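PDB 2QM1: glucokinase from Enterococcus faecalis, which probably phosphorylates glucose with ATP as the phosphate donor. Local coordinates for residues B[37-47]-B[89-97]. Sequence-based numbering, arbitrary orientation. Where two conformers were deposited one is given.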
loop_
_atom_site.group_PDB
_atom_site.type_symbol
_atom_site.label_atom_id
_atom_site.label_comp_id
_atom_site.label_asym_id
_atom_site.label_seq_id
_atom_site.Cartn_x
_atom_site.Cartn_y
_atom_site.Cartn_z
ATOM N N THR B 37 9.444 -11.553 29.303
ATOM C CA THR B 37 8.870 -12.500 28.376
ATOM C C THR B 37 9.656 -13.799 28.570
ATOM O O THR B 37 10.836 -13.826 28.282
ATOM C CB THR B 37 8.992 -11.970 26.934
ATOM O OG1 THR B 37 8.575 -10.592 26.877
ATOM C CG2 THR B 37 8.159 -12.817 25.937
ATOM N N ASN B 38 9.003 -14.845 29.095
ATOM C CA ASN B 38 9.595 -16.190 29.205
ATOM C C ASN B 38 9.440 -16.968 27.904
ATOM O O ASN B 38 8.353 -17.449 27.599
ATOM C CB ASN B 38 8.947 -16.962 30.370
ATOM C CG ASN B 38 9.648 -18.292 30.671
ATOM O OD1 ASN B 38 10.690 -18.592 30.122
ATOM N ND2 ASN B 38 9.065 -19.080 31.537
ATOM N N ILE B 39 10.528 -17.105 27.150
ATOM C CA ILE B 39 10.511 -17.819 25.866
ATOM C C ILE B 39 10.917 -19.321 25.917
ATOM O O ILE B 39 10.934 -20.019 24.871
ATOM C CB ILE B 39 11.309 -17.063 24.746
ATOM C CG1 ILE B 39 12.828 -17.121 24.991
ATOM C CG2 ILE B 39 10.812 -15.603 24.584
ATOM C CD1 ILE B 39 13.652 -17.185 23.722
ATOM N N LEU B 40 11.211 -19.795 27.124
ATOM C CA LEU B 40 11.670 -21.158 27.372
ATOM C C LEU B 40 10.561 -22.170 27.126
ATOM O O LEU B 40 9.383 -21.871 27.355
ATOM C CB LEU B 40 12.166 -21.297 28.816
ATOM C CG LEU B 40 13.481 -20.646 29.266
ATOM C CD1 LEU B 40 13.494 -20.577 30.777
ATOM C CD2 LEU B 40 14.713 -21.382 28.754
ATOM N N GLU B 41 10.943 -23.373 26.686
ATOM C CA GLU B 41 9.969 -24.432 26.415
ATOM C C GLU B 41 9.000 -23.982 25.318
ATOM O O GLU B 41 7.807 -23.925 25.544
ATOM C CB GLU B 41 9.201 -24.843 27.693
ATOM C CG GLU B 41 9.908 -25.864 28.586
ATOM C CD GLU B 41 9.749 -25.572 30.090
ATOM O OE1 GLU B 41 8.692 -25.897 30.696
ATOM O OE2 GLU B 41 10.727 -25.031 30.673
ATOM N N ASP B 42 9.528 -23.649 24.138
ATOM C CA ASP B 42 8.720 -23.337 22.948
ATOM C C ASP B 42 7.662 -22.285 23.247
ATOM O O ASP B 42 6.571 -22.304 22.652
ATOM C CB ASP B 42 8.028 -24.574 22.336
ATOM C CG ASP B 42 8.836 -25.855 22.486
ATOM O OD1 ASP B 42 8.266 -26.868 22.977
ATOM O OD2 ASP B 42 10.027 -25.859 22.122
ATOM N N GLY B 43 7.997 -21.380 24.167
ATOM C CA GLY B 43 7.178 -20.228 24.494
ATOM C C GLY B 43 5.796 -20.531 25.047
ATOM O O GLY B 43 4.910 -19.700 24.923
ATOM N N LYS B 44 5.625 -21.696 25.683
ATOM C CA LYS B 44 4.303 -22.138 26.170
ATOM C C LYS B 44 3.873 -21.410 27.418
ATOM O O LYS B 44 2.711 -21.495 27.795
ATOM C CB LYS B 44 4.308 -23.629 26.495
ATOM C CG LYS B 44 5.284 -24.006 27.591
ATOM C CD LYS B 44 5.259 -25.491 27.840
ATOM C CE LYS B 44 4.322 -25.874 28.954
ATOM N NZ LYS B 44 4.467 -27.358 29.295
ATOM N N HIS B 45 4.825 -20.731 28.067
ATOM C CA HIS B 45 4.572 -19.969 29.310
ATOM C C HIS B 45 4.111 -18.511 29.076
ATOM O O HIS B 45 3.703 -17.838 30.012
ATOM C CB HIS B 45 5.814 -20.017 30.247
ATOM C CG HIS B 45 6.188 -21.404 30.677
ATOM N ND1 HIS B 45 5.349 -22.203 31.420
ATOM C CD2 HIS B 45 7.291 -22.150 30.428
ATOM C CE1 HIS B 45 5.924 -23.375 31.630
ATOM N NE2 HIS B 45 7.099 -23.370 31.027
ATOM N N ILE B 46 4.170 -18.033 27.833
ATOM C CA ILE B 46 3.906 -16.612 27.546
ATOM C C ILE B 46 2.430 -16.267 27.803
ATOM O O ILE B 46 2.106 -15.468 28.692
ATOM C CB ILE B 46 4.375 -16.257 26.121
ATOM C CG1 ILE B 46 5.903 -16.376 26.060
ATOM C CG2 ILE B 46 3.906 -14.826 25.640
ATOM C CD1 ILE B 46 6.473 -16.186 24.645
ATOM N N VAL B 47 1.538 -16.936 27.080
ATOM C CA VAL B 47 0.128 -16.691 27.250
ATOM C C VAL B 47 -0.325 -16.951 28.693
ATOM O O VAL B 47 -1.033 -16.116 29.235
ATOM C CB VAL B 47 -0.742 -17.388 26.187
ATOM C CG1 VAL B 47 -2.220 -17.464 26.640
ATOM C CG2 VAL B 47 -0.595 -16.642 24.841
ATOM N N ALA B 89 6.100 -16.036 14.790
ATOM C CA ALA B 89 6.689 -15.349 15.929
ATOM C C ALA B 89 7.929 -16.125 16.388
ATOM O O ALA B 89 8.031 -16.548 17.549
ATOM C CB ALA B 89 5.657 -15.215 17.066
ATOM N N TYR B 90 8.861 -16.321 15.458
ATOM C CA TYR B 90 9.977 -17.245 15.698
ATOM C C TYR B 90 10.822 -16.815 16.888
ATOM O O TYR B 90 11.246 -17.667 17.667
ATOM C CB TYR B 90 10.824 -17.494 14.424
ATOM C CG TYR B 90 10.729 -18.914 13.834
ATOM C CD1 TYR B 90 9.491 -19.495 13.495
ATOM C CD2 TYR B 90 11.899 -19.662 13.589
ATOM C CE1 TYR B 90 9.407 -20.814 12.944
ATOM C CE2 TYR B 90 11.849 -20.984 13.036
ATOM C CZ TYR B 90 10.603 -21.555 12.715
ATOM O OH TYR B 90 10.574 -22.837 12.179
ATOM N N ASN B 91 10.998 -15.498 17.050
ATOM C CA ASN B 91 11.710 -14.916 18.186
ATOM C C ASN B 91 11.124 -15.267 19.547
ATOM O O ASN B 91 11.778 -15.100 20.572
ATOM C CB ASN B 91 11.819 -13.390 18.048
ATOM C CG ASN B 91 10.459 -12.702 17.860
ATOM O OD1 ASN B 91 9.663 -13.063 16.991
ATOM N ND2 ASN B 91 10.210 -11.674 18.668
ATOM N N LEU B 92 9.896 -15.766 19.544
ATOM C CA LEU B 92 9.209 -16.149 20.764
ATOM C C LEU B 92 9.330 -17.648 21.004
ATOM O O LEU B 92 8.955 -18.132 22.068
ATOM C CB LEU B 92 7.732 -15.732 20.698
ATOM C CG LEU B 92 7.394 -14.240 20.850
ATOM C CD1 LEU B 92 5.876 -13.988 20.862
ATOM C CD2 LEU B 92 8.056 -13.613 22.100
ATOM N N ASN B 93 9.868 -18.362 20.011
ATOM C CA ASN B 93 9.900 -19.824 19.989
ATOM C C ASN B 93 8.538 -20.446 19.687
ATOM O O ASN B 93 8.351 -21.630 19.889
ATOM C CB ASN B 93 10.430 -20.430 21.325
ATOM C CG ASN B 93 11.938 -20.255 21.533
ATOM O OD1 ASN B 93 12.715 -20.209 20.564
ATOM N ND2 ASN B 93 12.363 -20.188 22.815
ATOM N N TRP B 94 7.567 -19.658 19.243
ATOM C CA TRP B 94 6.333 -20.235 18.713
ATOM C C TRP B 94 6.626 -20.744 17.310
ATOM O O TRP B 94 6.780 -19.957 16.410
ATOM C CB TRP B 94 5.208 -19.204 18.676
ATOM C CG TRP B 94 4.771 -18.739 20.041
ATOM C CD1 TRP B 94 5.068 -19.325 21.234
ATOM C CD2 TRP B 94 3.955 -17.606 20.344
ATOM N NE1 TRP B 94 4.504 -18.622 22.267
ATOM C CE2 TRP B 94 3.807 -17.565 21.748
ATOM C CE3 TRP B 94 3.321 -16.629 19.566
ATOM C CZ2 TRP B 94 3.048 -16.588 22.393
ATOM C CZ3 TRP B 94 2.578 -15.653 20.202
ATOM C CH2 TRP B 94 2.455 -15.634 21.611
ATOM N N THR B 95 6.746 -22.058 17.130
ATOM C CA THR B 95 7.023 -22.579 15.794
ATOM C C THR B 95 5.746 -23.114 15.137
ATOM O O THR B 95 5.703 -23.501 13.964
ATOM C CB THR B 95 8.114 -23.649 15.837
ATOM O OG1 THR B 95 7.736 -24.662 16.782
ATOM C CG2 THR B 95 9.437 -23.018 16.253
ATOM N N THR B 96 4.685 -23.068 15.906
ATOM C CA THR B 96 3.432 -23.655 15.524
ATOM C C THR B 96 2.396 -22.530 15.703
ATOM O O THR B 96 2.633 -21.628 16.506
ATOM C CB THR B 96 3.284 -24.844 16.494
ATOM O OG1 THR B 96 3.710 -26.085 15.864
ATOM C CG2 THR B 96 1.982 -24.929 17.158
ATOM N N VAL B 97 1.284 -22.573 14.964
ATOM C CA VAL B 97 0.211 -21.549 15.072
ATOM C C VAL B 97 -0.358 -21.507 16.519
ATOM O O VAL B 97 -0.751 -22.551 17.068
ATOM C CB VAL B 97 -0.963 -21.842 14.100
ATOM C CG1 VAL B 97 -1.940 -20.713 14.074
ATOM C CG2 VAL B 97 -0.475 -22.119 12.681
#
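Asp42 and Asn93 bring their CA atoms to 4.7 Å where segment 37-47, turning through a type I' beta turn from Glu41 to Lys44, meets the residues that follow the 3-10 turn 90-92; Ile39 and Leu92 form the second close pair. The contact illustrates how two loops without strand pairing can be joined by side chains that donate to main-chain carbonyls. Asn93 supplies one such bond: ND2 reaches Ile39 O with the acceptor lying in the amide plane but the donor tilted well above the carbonyl plane, although the modelled 2.5 Å is doubtfully short. The side chain of Ile39 crosses that of Asn93 at about a right angle. With chi1 at 71°, CG1 of Ile39 sits between its backbone N and carbonyl carbon, while CG2 turns toward Leu92. Trp94 provides the other bond, NE1 to Gly43 O at 2.9 Å, nearly straight at 165° and in the plane of the indole; as with Asn93, the N-H meets the oxygen from above the carbonyl plane. Gly43 has positive phi (62°) within the turn, and its CA lies 3.7 Å from Leu92 O. Beside these bonds the packing is apolar. Ile46 places CG2 3.8 Å from Trp94 CZ2 and CD1 4.0 Å from Leu92 CD2, whereas Leu92 CD1 lies over the rim of one face of the indole. Leu13 of strand 7-13 touches Thr37, Ile46, Leu92 and Trp94, and Val100 of helix 100-108 touches Val47 and Trp94, tying both segments to the N-terminal half of this actin-like ATPase fold. Gly43 O is shared by the indole N-H and a weak bond from Ile46 N, which ties Trp94 to the turn leading into helix 46-60; the in-plane bond and Leu92 CD1 together probably limit rotation of the buried ring.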